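Long-range contacts in serine-rich secreted cell wall anchored (LPXTG-motif ) protein (Lactobacillus reuteri ATCC 53608, PDB 5NXK), which probably mediates adhesion of this gut bacterium to its host, as a cell-wall-anchored serine-rich repeat protein whose binding region folds as a beta-solenoid: residues I28-A33 and H50-L55; H152-G157 and I253-N258; T212-G217 and A240-A245; G228-F233 and F260-I265. All coordinates share one frame; numbering follows the deposited sequence.

Interaction 1 of 4, residues I28-A33 and H50-L55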
loop_
_atom_site.group_PDB
_atom_site.type_symbol
_atom_site.label_atom_id
_atom_site.label_comp_id
_atom_site.label_asym_id
_atom_site.label_seq_id
_atom_site.Cartn_x
_atom_site.Cartn_y
_atom_site.Cartn_z
ATOM N N ILE A 28 4.148 20.923 -6.271
ATOM C CA ILE A 28 2.812 21.387 -5.958
ATOM C C ILE A 28 2.470 21.132 -4.499
ATOM O O ILE A 28 2.663 20.021 -3.987
ATOM C CB ILE A 28 1.772 20.698 -6.855
ATOM C CG1 ILE A 28 2.066 21.040 -8.324
ATOM C CG2 ILE A 28 0.366 21.114 -6.451
ATOM C CD1 ILE A 28 1.007 20.612 -9.291
ATOM N N THR A 29 1.951 22.159 -3.835
ATOM C CA THR A 29 1.444 21.993 -2.480
ATOM C C THR A 29 -0.078 22.063 -2.469
ATOM O O THR A 29 -0.669 23.041 -2.938
ATOM C CB THR A 29 2.001 23.058 -1.528
ATOM O OG1 THR A 29 3.426 22.949 -1.472
ATOM C CG2 THR A 29 1.428 22.867 -0.130
ATOM N N LEU A 30 -0.705 21.032 -1.913
ATOM C CA LEU A 30 -2.157 20.959 -1.836
ATOM C C LEU A 30 -2.662 21.313 -0.439
ATOM O O LEU A 30 -2.382 20.601 0.533
ATOM C CB LEU A 30 -2.652 19.555 -2.218
ATOM C CG LEU A 30 -2.152 18.959 -3.536
ATOM C CD1 LEU A 30 -2.671 17.535 -3.712
ATOM C CD2 LEU A 30 -2.564 19.832 -4.706
ATOM N N ASN A 31 -3.407 22.410 -0.341
ATOM C CA ASN A 31 -4.037 22.797 0.919
ATOM C C ASN A 31 -5.387 22.108 1.091
ATOM O O ASN A 31 -5.939 22.036 2.195
ATOM C CB ASN A 31 -4.201 24.313 0.984
ATOM C CG ASN A 31 -2.869 25.042 0.921
ATOM O OD1 ASN A 31 -2.591 25.766 -0.035
ATOM N ND2 ASN A 31 -2.029 24.832 1.928
ATOM N N ASN A 32 -5.901 21.572 -0.007
ATOM C CA ASN A 32 -7.167 20.859 0.022
ATOM C C ASN A 32 -7.028 19.482 -0.619
ATOM O O ASN A 32 -6.133 19.267 -1.434
ATOM C CB ASN A 32 -8.221 21.674 -0.721
ATOM C CG ASN A 32 -8.439 23.031 -0.100
ATOM O OD1 ASN A 32 -9.039 23.150 0.965
ATOM N ND2 ASN A 32 -7.900 24.066 -0.742
ATOM N N ALA A 33 -7.905 18.553 -0.250
ATOM C CA ALA A 33 -7.982 17.276 -0.949
ATOM C C ALA A 33 -8.652 17.497 -2.301
ATOM O O ALA A 33 -9.529 18.344 -2.426
ATOM C CB ALA A 33 -8.755 16.240 -0.131
ATOM N N HIS A 50 9.310 16.110 -9.746
ATOM C CA HIS A 50 8.719 17.078 -8.828
ATOM C C HIS A 50 8.011 16.406 -7.658
ATOM O O HIS A 50 7.831 15.194 -7.654
ATOM C CB HIS A 50 7.746 17.981 -9.580
ATOM C CG HIS A 50 8.395 18.786 -10.658
ATOM N ND1 HIS A 50 9.214 19.863 -10.388
ATOM C CD2 HIS A 50 8.375 18.656 -12.005
ATOM C CE1 HIS A 50 9.651 20.375 -11.526
ATOM N NE2 HIS A 50 9.164 19.656 -12.520
ATOM N N TYR A 51 7.613 17.192 -6.661
ATOM C CA TYR A 51 6.848 16.621 -5.562
ATOM C C TYR A 51 5.426 17.169 -5.530
ATOM O O TYR A 51 5.138 18.224 -6.089
ATOM C CB TYR A 51 7.550 16.859 -4.206
ATOM C CG TYR A 51 7.501 18.278 -3.643
ATOM C CD1 TYR A 51 6.317 18.815 -3.132
ATOM C CD2 TYR A 51 8.656 19.049 -3.556
ATOM C CE1 TYR A 51 6.273 20.092 -2.602
ATOM C CE2 TYR A 51 8.624 20.337 -3.021
ATOM C CZ TYR A 51 7.428 20.852 -2.547
ATOM O OH TYR A 51 7.377 22.126 -2.014
ATOM N N ILE A 52 4.542 16.426 -4.874
ATOM C CA ILE A 52 3.235 16.921 -4.506
ATOM C C ILE A 52 3.087 16.742 -3.005
ATOM O O ILE A 52 3.262 15.633 -2.481
ATOM C CB ILE A 52 2.098 16.171 -5.231
ATOM C CG1 ILE A 52 2.329 16.176 -6.744
ATOM C CG2 ILE A 52 0.749 16.787 -4.875
ATOM C CD1 ILE A 52 1.362 15.332 -7.506
ATOM N N ASN A 53 2.763 17.818 -2.309
ATOM C CA ASN A 53 2.672 17.766 -0.858
ATOM C C ASN A 53 1.230 18.011 -0.392
ATOM O O ASN A 53 0.727 19.140 -0.432
ATOM C CB ASN A 53 3.643 18.780 -0.249
ATOM C CG ASN A 53 3.602 18.807 1.268
ATOM O OD1 ASN A 53 3.120 17.874 1.911
ATOM N ND2 ASN A 53 4.125 19.886 1.851
ATOM N N ALA A 54 0.569 16.941 0.040
ATOM C CA ALA A 54 -0.828 17.006 0.455
ATOM C C ALA A 54 -0.906 17.339 1.939
ATOM O O ALA A 54 -0.703 16.474 2.800
ATOM C CB ALA A 54 -1.541 15.693 0.163
ATOM N N LEU A 55 -1.178 18.606 2.229
ATOM C CA LEU A 55 -1.100 19.108 3.594
ATOM C C LEU A 55 -2.384 18.901 4.378
ATOM O O LEU A 55 -2.381 18.980 5.605
ATOM C CB LEU A 55 -0.735 20.586 3.598
ATOM C CG LEU A 55 0.736 20.856 3.302
ATOM C CD1 LEU A 55 1.007 22.347 3.365
ATOM C CD2 LEU A 55 1.630 20.088 4.272
HETATM O O HOH W 1 5.262 22.193 0.374
#
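Ile-28 and Leu-30 pair with the strand 51-54 through an unbroken parallel ladder. Ile-28 N donates to Tyr-51 O and its own carbonyl receives Asn-53 N at 2.8 Å; Leu-30 repeats the pattern, N to Asn-53 O and O from Leu-55 N. On one face, Leu-30 CD1 rests on Ile-52 CG2 at 3.7 Å, at a slant; Leu-10 of helix 7-14 touches Ile-28 and Leu-30, and Phe-89 touches Ile-52 and Ala-54. On the other, Thr-29 holds OG1 beside the backbone N (chi1 -61°), which puts CG2 against Leu-55 CD1 at 3.6 Å and leaves OG1 pointing along the row toward the rim of the Tyr-51 ring. One water joins three side chains there: it lies 2.7 Å from Thr-29 OG1, 3.2 Å from Tyr-51 OH, and accepts from Asn-53 ND2. Farther out, Asp-141 binds Tyr-51 OH and Tyr-138 binds Asn-53 OD1, fixing both groups from the strand 137-140 and the loop after it. Successive rungs of a beta-solenoid are joined in this way, and the chemistry implies a sheet apolar on the face of Ile-28, Leu-30, Ile-52 and Ala-54 and hydrated, with polar cross-links, on the other.

Interaction 2 of 4, residues H152-G157 and I253-N258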
loop_
_atom_site.group_PDB
_atom_site.type_symbol
_atom_site.label_atom_id
_atom_site.label_comp_id
_atom_site.label_asym_id
_atom_site.label_seq_id
_atom_site.Cartn_x
_atom_site.Cartn_y
_atom_site.Cartn_z
ATOM N N HIS A 152 -6.791 0.857 13.388
ATOM C CA HIS A 152 -7.942 -0.030 13.297
ATOM C C HIS A 152 -7.825 -1.145 14.328
ATOM O O HIS A 152 -6.716 -1.566 14.680
ATOM C CB HIS A 152 -8.069 -0.569 11.866
ATOM C CG HIS A 152 -9.307 -1.374 11.625
ATOM N ND1 HIS A 152 -10.560 -0.807 11.528
ATOM C CD2 HIS A 152 -9.476 -2.696 11.385
ATOM C CE1 HIS A 152 -11.451 -1.752 11.285
ATOM N NE2 HIS A 152 -10.819 -2.907 11.189
ATOM N N ARG A 153 -8.963 -1.606 14.833
ATOM C CA ARG A 153 -8.962 -2.614 15.889
ATOM C C ARG A 153 -8.480 -3.983 15.397
ATOM O O ARG A 153 -8.675 -4.336 14.237
ATOM C CB ARG A 153 -10.364 -2.756 16.488
ATOM C CG ARG A 153 -10.384 -3.440 17.851
ATOM C CD ARG A 153 -11.769 -3.985 18.202
ATOM N NE ARG A 153 -11.700 -4.879 19.354
ATOM C CZ ARG A 153 -11.411 -6.177 19.289
ATOM N NH1 ARG A 153 -11.200 -6.766 18.116
ATOM N NH2 ARG A 153 -11.366 -6.897 20.401
ATOM N N THR A 154 -7.825 -4.727 16.286
ATOM C CA THR A 154 -7.488 -6.129 16.065
ATOM C C THR A 154 -7.704 -6.862 17.388
ATOM O O THR A 154 -7.833 -6.216 18.431
ATOM C CB THR A 154 -6.025 -6.328 15.614
ATOM O OG1 THR A 154 -5.166 -6.229 16.759
ATOM C CG2 THR A 154 -5.613 -5.320 14.543
ATOM N N PRO A 155 -7.728 -8.208 17.365
ATOM C CA PRO A 155 -7.815 -8.924 18.642
ATOM C C PRO A 155 -6.654 -8.644 19.604
ATOM O O PRO A 155 -6.770 -8.970 20.784
ATOM C CB PRO A 155 -7.809 -10.399 18.219
ATOM C CG PRO A 155 -8.329 -10.384 16.818
ATOM C CD PRO A 155 -7.795 -9.130 16.213
ATOM N N ASP A 156 -5.561 -8.064 19.117
ATOM C CA ASP A 156 -4.444 -7.699 19.985
ATOM C C ASP A 156 -4.330 -6.194 20.190
ATOM O O ASP A 156 -3.232 -5.671 20.391
ATOM C CB ASP A 156 -3.126 -8.239 19.427
ATOM C CG ASP A 156 -3.067 -9.757 19.430
ATOM O OD1 ASP A 156 -3.818 -10.386 20.209
ATOM O OD2 ASP A 156 -2.258 -10.327 18.666
ATOM N N GLY A 157 -5.453 -5.490 20.110
ATOM C CA GLY A 157 -5.436 -4.054 20.312
ATOM C C GLY A 157 -5.364 -3.316 18.989
ATOM O O GLY A 157 -5.179 -3.939 17.940
ATOM N N ILE A 253 -4.462 -14.024 10.651
ATOM C CA ILE A 253 -5.299 -14.365 11.793
ATOM C C ILE A 253 -6.621 -13.618 11.636
ATOM O O ILE A 253 -6.624 -12.394 11.505
ATOM C CB ILE A 253 -4.614 -13.985 13.141
ATOM C CG1 ILE A 253 -3.349 -14.833 13.366
ATOM C CG2 ILE A 253 -5.571 -14.185 14.307
ATOM C CD1 ILE A 253 -2.582 -14.472 14.672
ATOM N N PRO A 254 -7.746 -14.350 11.606
ATOM C CA PRO A 254 -9.034 -13.678 11.368
ATOM C C PRO A 254 -9.346 -12.609 12.424
ATOM O O PRO A 254 -9.017 -12.786 13.600
ATOM C CB PRO A 254 -10.049 -14.821 11.421
ATOM C CG PRO A 254 -9.242 -16.070 11.058
ATOM C CD PRO A 254 -7.873 -15.821 11.653
ATOM N N GLN A 255 -9.940 -11.502 11.987
ATOM C CA GLN A 255 -10.283 -10.383 12.866
ATOM C C GLN A 255 -11.410 -10.731 13.844
ATOM O O GLN A 255 -11.526 -10.123 14.912
ATOM C CB GLN A 255 -10.683 -9.165 12.025
ATOM C CG GLN A 255 -9.501 -8.479 11.366
ATOM C CD GLN A 255 -8.751 -7.565 12.324
ATOM O OE1 GLN A 255 -7.806 -7.997 12.995
ATOM N NE2 GLN A 255 -9.139 -6.286 12.363
ATOM N N LEU A 256 -12.242 -11.697 13.454
ATOM C CA LEU A 256 -13.431 -12.103 14.217
ATOM C C LEU A 256 -13.615 -13.618 14.185
ATOM O O LEU A 256 -13.036 -14.295 13.337
ATOM C CB LEU A 256 -14.690 -11.440 13.672
ATOM C CG LEU A 256 -14.716 -9.915 13.574
ATOM C CD1 LEU A 256 -15.931 -9.503 12.782
ATOM C CD2 LEU A 256 -14.704 -9.272 14.953
ATOM N N GLU A 257 -14.439 -14.136 15.095
ATOM C CA GLU A 257 -14.723 -15.575 15.208
ATOM C C GLU A 257 -15.552 -16.176 14.062
ATOM O O GLU A 257 -15.498 -17.383 13.826
ATOM C CB GLU A 257 -15.468 -15.855 16.520
ATOM C CG GLU A 257 -14.680 -15.637 17.794
ATOM C CD GLU A 257 -13.417 -16.475 17.862
ATOM O OE1 GLU A 257 -13.503 -17.699 17.605
ATOM O OE2 GLU A 257 -12.343 -15.917 18.179
ATOM N N ASN A 258 -16.328 -15.360 13.354
ATOM C CA ASN A 258 -17.180 -15.917 12.297
ATOM C C ASN A 258 -16.538 -15.850 10.912
ATOM O O ASN A 258 -17.240 -15.814 9.900
ATOM C CB ASN A 258 -18.523 -15.186 12.255
ATOM C CG ASN A 258 -18.367 -13.699 11.977
ATOM O OD1 ASN A 258 -17.274 -13.143 12.105
ATOM N ND2 ASN A 258 -19.467 -13.045 11.604
HETATM O O HOH W 2 -11.783 -5.720 11.087
#
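Gln-255 reaches across to the turn at Thr-154 with both ends of its amide. NE2 donates to Arg-153 O at 2.7 Å, with the acceptor close to the amide plane and the donor in the carbonyl plane, while OE1 lies 3.4 Å from Pro-155 CD and 3.6 Å from Thr-154 CB. A bend at its second torsion (chi2 -80°) folds the chain back, laying the amide beside the 152-155 backbone. Pro-155 crosses this side chain at about a right angle, its CG 3.7 Å from the backbone O of Gln-255. The loop 152-157 is braced by bonds of its own: in a type I turn from Thr-154 to Gly-157, Thr-154 OG1 accepts from Asp-156 N (an ST turn) and donates to Gly-157 O at 2.6 Å. The loop between strands 151-152 and 159-160 thus meets, nearly a hundred residues on, the loop after the solenoid strand 248-252, both lying against strands 186-191 and 221-226, where Trp-189 touches His-152, Thr-154 and Gln-255. The histidine end is looser and holds a water. His-152 CD2 meets Gln-255 NE2 obliquely at 3.7 Å, and the water, in the ring plane, links His-152 NE2 to Gln-255 NE2.

Interaction 3 of 4, residues T212-G217 and A240-A245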
loop_
_atom_site.group_PDB
_atom_site.type_symbol
_atom_site.label_atom_id
_atom_site.label_comp_id
_atom_site.label_asym_id
_atom_site.label_seq_id
_atom_site.Cartn_x
_atom_site.Cartn_y
_atom_site.Cartn_z
ATOM N N THR A 212 12.057 -4.993 0.002
ATOM C CA THR A 212 12.809 -4.864 1.235
ATOM C C THR A 212 12.005 -4.066 2.265
ATOM O O THR A 212 11.642 -2.911 2.030
ATOM C CB THR A 212 14.169 -4.181 0.988
ATOM O OG1 THR A 212 14.905 -4.918 0.002
ATOM C CG2 THR A 212 14.974 -4.117 2.265
ATOM N N MET A 213 11.715 -4.702 3.393
ATOM C CA MET A 213 11.002 -4.074 4.500
ATOM C C MET A 213 11.678 -4.473 5.805
ATOM O O MET A 213 11.182 -5.309 6.565
ATOM C CB MET A 213 9.506 -4.432 4.486
ATOM C CG MET A 213 8.865 -4.315 3.111
ATOM S SD MET A 213 7.048 -4.132 3.130
ATOM C CE MET A 213 6.618 -5.762 3.688
ATOM N N GLU A 214 12.835 -3.864 6.040
ATOM C CA GLU A 214 13.664 -4.198 7.188
ATOM C C GLU A 214 13.346 -3.223 8.310
ATOM O O GLU A 214 14.025 -2.219 8.481
ATOM C CB GLU A 214 15.138 -4.138 6.795
ATOM C CG GLU A 214 15.521 -5.285 5.864
ATOM C CD GLU A 214 16.970 -5.229 5.417
ATOM O OE1 GLU A 214 17.415 -4.159 4.938
ATOM O OE2 GLU A 214 17.655 -6.264 5.519
ATOM N N ASN A 215 12.320 -3.547 9.088
ATOM C CA ASN A 215 11.724 -2.591 10.008
ATOM C C ASN A 215 11.620 -3.136 11.421
ATOM O O ASN A 215 10.735 -2.754 12.191
ATOM C CB ASN A 215 10.353 -2.188 9.475
ATOM C CG ASN A 215 10.454 -1.416 8.169
ATOM O OD1 ASN A 215 11.264 -0.493 8.058
ATOM N ND2 ASN A 215 9.636 -1.786 7.175
ATOM N N ILE A 216 12.567 -4.004 11.757
ATOM C CA ILE A 216 12.588 -4.689 13.037
ATOM C C ILE A 216 12.713 -3.700 14.214
ATOM O O ILE A 216 12.326 -4.013 15.338
ATOM C CB ILE A 216 13.736 -5.738 13.061
ATOM C CG1 ILE A 216 13.560 -6.729 14.210
ATOM C CG2 ILE A 216 15.104 -5.067 13.091
ATOM C CD1 ILE A 216 14.229 -8.052 13.946
ATOM N N GLY A 217 13.242 -2.510 13.956
ATOM C CA GLY A 217 13.314 -1.478 14.982
ATOM C C GLY A 217 11.965 -0.840 15.315
ATOM O O GLY A 217 11.828 -0.139 16.321
ATOM N N ALA A 240 13.788 -11.412 -4.862
ATOM C CA ALA A 240 14.548 -11.258 -3.629
ATOM C C ALA A 240 13.697 -10.522 -2.602
ATOM O O ALA A 240 13.242 -9.405 -2.842
ATOM C CB ALA A 240 15.854 -10.499 -3.885
ATOM N N VAL A 241 13.463 -11.154 -1.464
ATOM C CA VAL A 241 12.646 -10.572 -0.415
ATOM C C VAL A 241 13.424 -10.524 0.888
ATOM O O VAL A 241 13.996 -11.532 1.310
ATOM C CB VAL A 241 11.344 -11.373 -0.215
ATOM C CG1 VAL A 241 10.594 -10.904 1.045
ATOM C CG2 VAL A 241 10.449 -11.274 -1.453
ATOM N N LYS A 242 13.448 -9.359 1.527
ATOM C CA LYS A 242 14.105 -9.228 2.821
ATOM C C LYS A 242 13.187 -8.463 3.740
ATOM O O LYS A 242 12.881 -7.305 3.464
ATOM C CB LYS A 242 15.433 -8.463 2.730
ATOM C CG LYS A 242 16.547 -9.067 1.916
ATOM C CD LYS A 242 17.697 -8.055 1.882
ATOM C CE LYS A 242 19.052 -8.704 1.692
ATOM N NZ LYS A 242 19.280 -9.091 0.279
ATOM N N MET A 243 12.724 -9.097 4.809
ATOM C CA MET A 243 11.845 -8.408 5.744
ATOM C C MET A 243 12.196 -8.705 7.197
ATOM O O MET A 243 12.606 -9.820 7.544
ATOM C CB MET A 243 10.364 -8.770 5.483
ATOM C CG MET A 243 9.921 -8.630 4.030
ATOM S SD MET A 243 8.137 -8.809 3.787
ATOM C CE MET A 243 7.825 -10.446 4.376
ATOM N N SER A 244 11.980 -7.713 8.053
ATOM C CA SER A 244 12.118 -7.927 9.484
ATOM C C SER A 244 11.095 -7.079 10.236
ATOM O O SER A 244 10.748 -5.989 9.800
ATOM C CB SER A 244 13.534 -7.596 9.952
ATOM O OG SER A 244 13.817 -6.220 9.751
ATOM N N ALA A 245 10.610 -7.604 11.358
ATOM C CA ALA A 245 9.597 -6.942 12.175
ATOM C C ALA A 245 9.733 -7.461 13.596
ATOM O O ALA A 245 10.396 -8.468 13.808
ATOM C CB ALA A 245 8.199 -7.204 11.635
HETATM O O HOH W 3 15.229 -7.700 -1.063
#
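This is a rung-to-rung contact between neighbouring parallel strands, 210-214 and 240-244, in one long sheet of the beta-solenoid, with the turn that leaves the first. Met-213 carries the ladder: its N donates to Lys-242 O and its O accepts from Ser-244 N, both at 2.9 Å. Thr-212, Met-213 and Glu-214 pair in order with Lys-242, Met-243 and Ser-244. The two methionines run side by side into the interior, and the CE methyl of Met-213 comes 3.4 Å from Met-243 SD; Leu-275 of the next strand touches Met-243, and Ile-223 of strand 221-226 in another sheet touches Met-213. On the other face Glu-214 and Lys-242 also run alongside each other, but Glu-214 OE2 stays 6.2 Å from Lys-242 NZ. Farther along, Asn-215 N donates to Ser-244 O from above the carbonyl plane. Ser-244 sets its hydroxyl between its own N and carbonyl carbon (chi1 64°), under the turn: Ile-216 N bonds weakly to Ser-244 OG at 3.2 Å, and Ile-216 CB packs 3.3 Å from that oxygen. Asp-187 holds the Asn-215 amide from another rung. The chemistry implies packing of sulfur against methyl inside, while Ser-244, through its hydroxyl and carbonyl, receives the chain as it turns.

Interaction 4 of 4, residues G228-F233 and F260-I265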
loop_
_atom_site.group_PDB
_atom_site.type_symbol
_atom_site.label_atom_id
_atom_site.label_comp_id
_atom_site.label_asym_id
_atom_site.label_seq_id
_atom_site.Cartn_x
_atom_site.Cartn_y
_atom_site.Cartn_z
ATOM N N GLY A 228 -11.475 -11.968 3.618
ATOM C CA GLY A 228 -12.572 -12.806 4.079
ATOM C C GLY A 228 -12.619 -14.204 3.478
ATOM O O GLY A 228 -13.113 -15.127 4.122
ATOM N N ARG A 229 -12.136 -14.372 2.250
ATOM C CA ARG A 229 -12.115 -15.703 1.617
ATOM C C ARG A 229 -10.702 -16.188 1.233
ATOM O O ARG A 229 -10.440 -17.384 1.263
ATOM C CB ARG A 229 -13.044 -15.765 0.386
ATOM C CG ARG A 229 -12.647 -14.938 -0.840
ATOM C CD ARG A 229 -13.342 -15.492 -2.131
ATOM N NE ARG A 229 -12.559 -16.581 -2.741
ATOM C CZ ARG A 229 -12.957 -17.851 -2.845
ATOM N NH1 ARG A 229 -14.157 -18.215 -2.405
ATOM N NH2 ARG A 229 -12.151 -18.762 -3.400
ATOM N N GLU A 230 -9.809 -15.284 0.831
ATOM C CA GLU A 230 -8.450 -15.695 0.450
ATOM C C GLU A 230 -7.411 -14.693 0.935
ATOM O O GLU A 230 -7.655 -13.478 0.977
ATOM C CB GLU A 230 -8.281 -15.831 -1.077
ATOM C CG GLU A 230 -9.231 -16.790 -1.814
ATOM C CD GLU A 230 -9.030 -16.759 -3.339
ATOM O OE1 GLU A 230 -7.875 -16.561 -3.797
ATOM O OE2 GLU A 230 -10.046 -16.839 -4.080
ATOM N N ASN A 231 -6.238 -15.219 1.271
ATOM C CA ASN A 231 -5.089 -14.411 1.665
ATOM C C ASN A 231 -3.860 -14.974 0.970
ATOM O O ASN A 231 -3.571 -16.143 1.130
ATOM C CB ASN A 231 -4.903 -14.433 3.182
ATOM C CG ASN A 231 -6.049 -13.759 3.916
ATOM O OD1 ASN A 231 -6.064 -12.537 4.068
ATOM N ND2 ASN A 231 -7.040 -14.552 4.333
ATOM N N HIS A 232 -3.127 -14.158 0.224
ATOM C CA HIS A 232 -1.997 -14.680 -0.547
ATOM C C HIS A 232 -0.729 -13.880 -0.338
ATOM O O HIS A 232 -0.778 -12.660 -0.259
ATOM C CB HIS A 232 -2.312 -14.684 -2.043
ATOM C CG HIS A 232 -3.458 -15.558 -2.423
ATOM N ND1 HIS A 232 -3.300 -16.891 -2.767
ATOM C CD2 HIS A 232 -4.778 -15.294 -2.571
ATOM C CE1 HIS A 232 -4.471 -17.405 -3.072
ATOM N NE2 HIS A 232 -5.392 -16.455 -2.959
ATOM N N PHE A 233 0.403 -14.570 -0.242
ATOM C CA PHE A 233 1.701 -13.911 -0.363
ATOM C C PHE A 233 2.482 -14.724 -1.376
ATOM O O PHE A 233 2.809 -15.893 -1.119
ATOM C CB PHE A 233 2.442 -13.841 0.975
ATOM C CG PHE A 233 3.792 -13.153 0.897
ATOM C CD1 PHE A 233 3.938 -11.958 0.203
ATOM C CD2 PHE A 233 4.899 -13.677 1.560
ATOM C CE1 PHE A 233 5.166 -11.308 0.142
ATOM C CE2 PHE A 233 6.133 -13.038 1.508
ATOM C CZ PHE A 233 6.272 -11.852 0.807
ATOM N N PHE A 260 -14.193 -17.685 8.175
ATOM C CA PHE A 260 -13.617 -18.940 7.710
ATOM C C PHE A 260 -12.939 -18.668 6.377
ATOM O O PHE A 260 -13.607 -18.437 5.367
ATOM C CB PHE A 260 -14.688 -20.012 7.591
ATOM C CG PHE A 260 -15.405 -20.277 8.881
ATOM C CD1 PHE A 260 -16.504 -19.515 9.247
ATOM C CD2 PHE A 260 -14.962 -21.267 9.743
ATOM C CE1 PHE A 260 -17.155 -19.741 10.446
ATOM C CE2 PHE A 260 -15.606 -21.505 10.945
ATOM C CZ PHE A 260 -16.706 -20.742 11.296
ATOM N N THR A 261 -11.612 -18.596 6.403
ATOM C CA THR A 261 -10.871 -18.095 5.258
ATOM C C THR A 261 -9.725 -19.022 4.841
ATOM O O THR A 261 -9.580 -20.131 5.358
ATOM C CB THR A 261 -10.357 -16.669 5.549
ATOM O OG1 THR A 261 -9.910 -16.052 4.339
ATOM C CG2 THR A 261 -9.262 -16.671 6.628
ATOM N N ARG A 262 -8.958 -18.587 3.850
ATOM C CA ARG A 262 -7.878 -19.402 3.292
ATOM C C ARG A 262 -6.583 -18.595 3.300
ATOM O O ARG A 262 -6.626 -17.370 3.210
ATOM C CB ARG A 262 -8.223 -19.789 1.856
ATOM C CG ARG A 262 -9.546 -20.537 1.708
ATOM C CD ARG A 262 -9.867 -20.723 0.233
ATOM N NE ARG A 262 -11.215 -21.246 -0.012
ATOM C CZ ARG A 262 -12.363 -20.646 0.306
ATOM N NH1 ARG A 262 -12.385 -19.453 0.910
ATOM N NH2 ARG A 262 -13.506 -21.259 0.014
ATOM N N GLY A 263 -5.442 -19.276 3.361
ATOM C CA GLY A 263 -4.156 -18.615 3.230
ATOM C C GLY A 263 -3.272 -19.445 2.315
ATOM O O GLY A 263 -3.292 -20.670 2.357
ATOM N N ASN A 264 -2.513 -18.771 1.465
ATOM C CA ASN A 264 -1.601 -19.450 0.570
ATOM C C ASN A 264 -0.349 -18.582 0.415
ATOM O O ASN A 264 -0.409 -17.420 -0.032
ATOM C CB ASN A 264 -2.251 -19.735 -0.796
ATOM C CG ASN A 264 -3.246 -20.905 -0.748
ATOM O OD1 ASN A 264 -4.441 -20.708 -0.477
ATOM N ND2 ASN A 264 -2.760 -22.125 -1.003
ATOM N N ILE A 265 0.783 -19.163 0.786
ATOM C CA ILE A 265 2.064 -18.516 0.619
ATOM C C ILE A 265 2.905 -19.380 -0.326
ATOM O O ILE A 265 3.061 -20.583 -0.121
ATOM C CB ILE A 265 2.752 -18.314 1.962
ATOM C CG1 ILE A 265 1.851 -17.463 2.879
ATOM C CG2 ILE A 265 4.146 -17.688 1.781
ATOM C CD1 ILE A 265 2.403 -17.270 4.268
HETATM O O HOH W 4 -15.619 -15.852 6.023
HETATM O O HOH W 5 -15.079 -17.004 3.785
HETATM O O HOH W 6 -5.792 -18.058 0.018
HETATM O O HOH W 7 -0.749 -17.820 -3.212
#
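Arg-229 and Arg-262 meet face to face at the exposed start of two parallel strands. Their guanidinium planes are 26° apart with centres 4.3 Å from each other, a stack of like charges made tolerable, probably, by what each group binds at its edge. Arg-262, extended from CG to NE, brings NH1 to Arg-229 O at 2.9 Å, with that oxygen close to its guanidinium plane. Arg-229 instead turns side-on to Glu-230: NE and NH2 both donate to Glu-230 OE2 in a salt bridge, while Glu-230 OE1 accepts from His-232 NE2 at 2.6 Å. The carboxylate is therefore held between an arginine and a histidine of its own segment, and would be expected to offset part of the arginines' charge.

The polar bonds of the other face are buried. Asn-231 ND2 donates to Arg-262 O at 3.1 Å, and Gly-227 binds both Asn-231 OD1 and Thr-261 OG1. Backbone bonds follow, Asn-264 N to Asn-231 O and Phe-233 N to Asn-264 O. Water enters on the His-232 side, one molecule joining Asn-231 N to Asn-264 OD1 over a face of the imidazole. There His-232 and Asn-264 run side by side outside, ring and amide 21° apart.

An apolar contact lies on the inner side, where Phe-233 CD2 is 4.1 Å from Ile-265 CG2; Val-203 and Ile-293 extend the row to the adjoining strands. The arginine pair, one step out of register, sits where the ladder begins; the parallel ladder itself, with His-232 level with Asn-264 and Phe-233 with Ile-265, is that of successive coils of a beta-solenoid.

Overall arrangement
Interactions 1 and 3 belong to one long parallel sheet, the first at its outermost strand 28-30 and the other near its far end, with centres about 30 Å apart. Interaction 4 lies in another long sheet, and its Phe-233 touches Met-243 of interaction 3; strand 240-244 follows strand 230-235 in the chain. Interaction 2 joins loops; 253-258 runs almost directly into 260-265, and its centre is about 15 Å from that of interaction 4. Along the chain interaction 1 closes before the rest open, interaction 3 falls within the span of interaction 2, and interaction 4 crosses both. Pairing of neighbouring coils in interactions 1, 3 and 4 thus builds the solenoid, with interaction 2 tying a longer excursion to it.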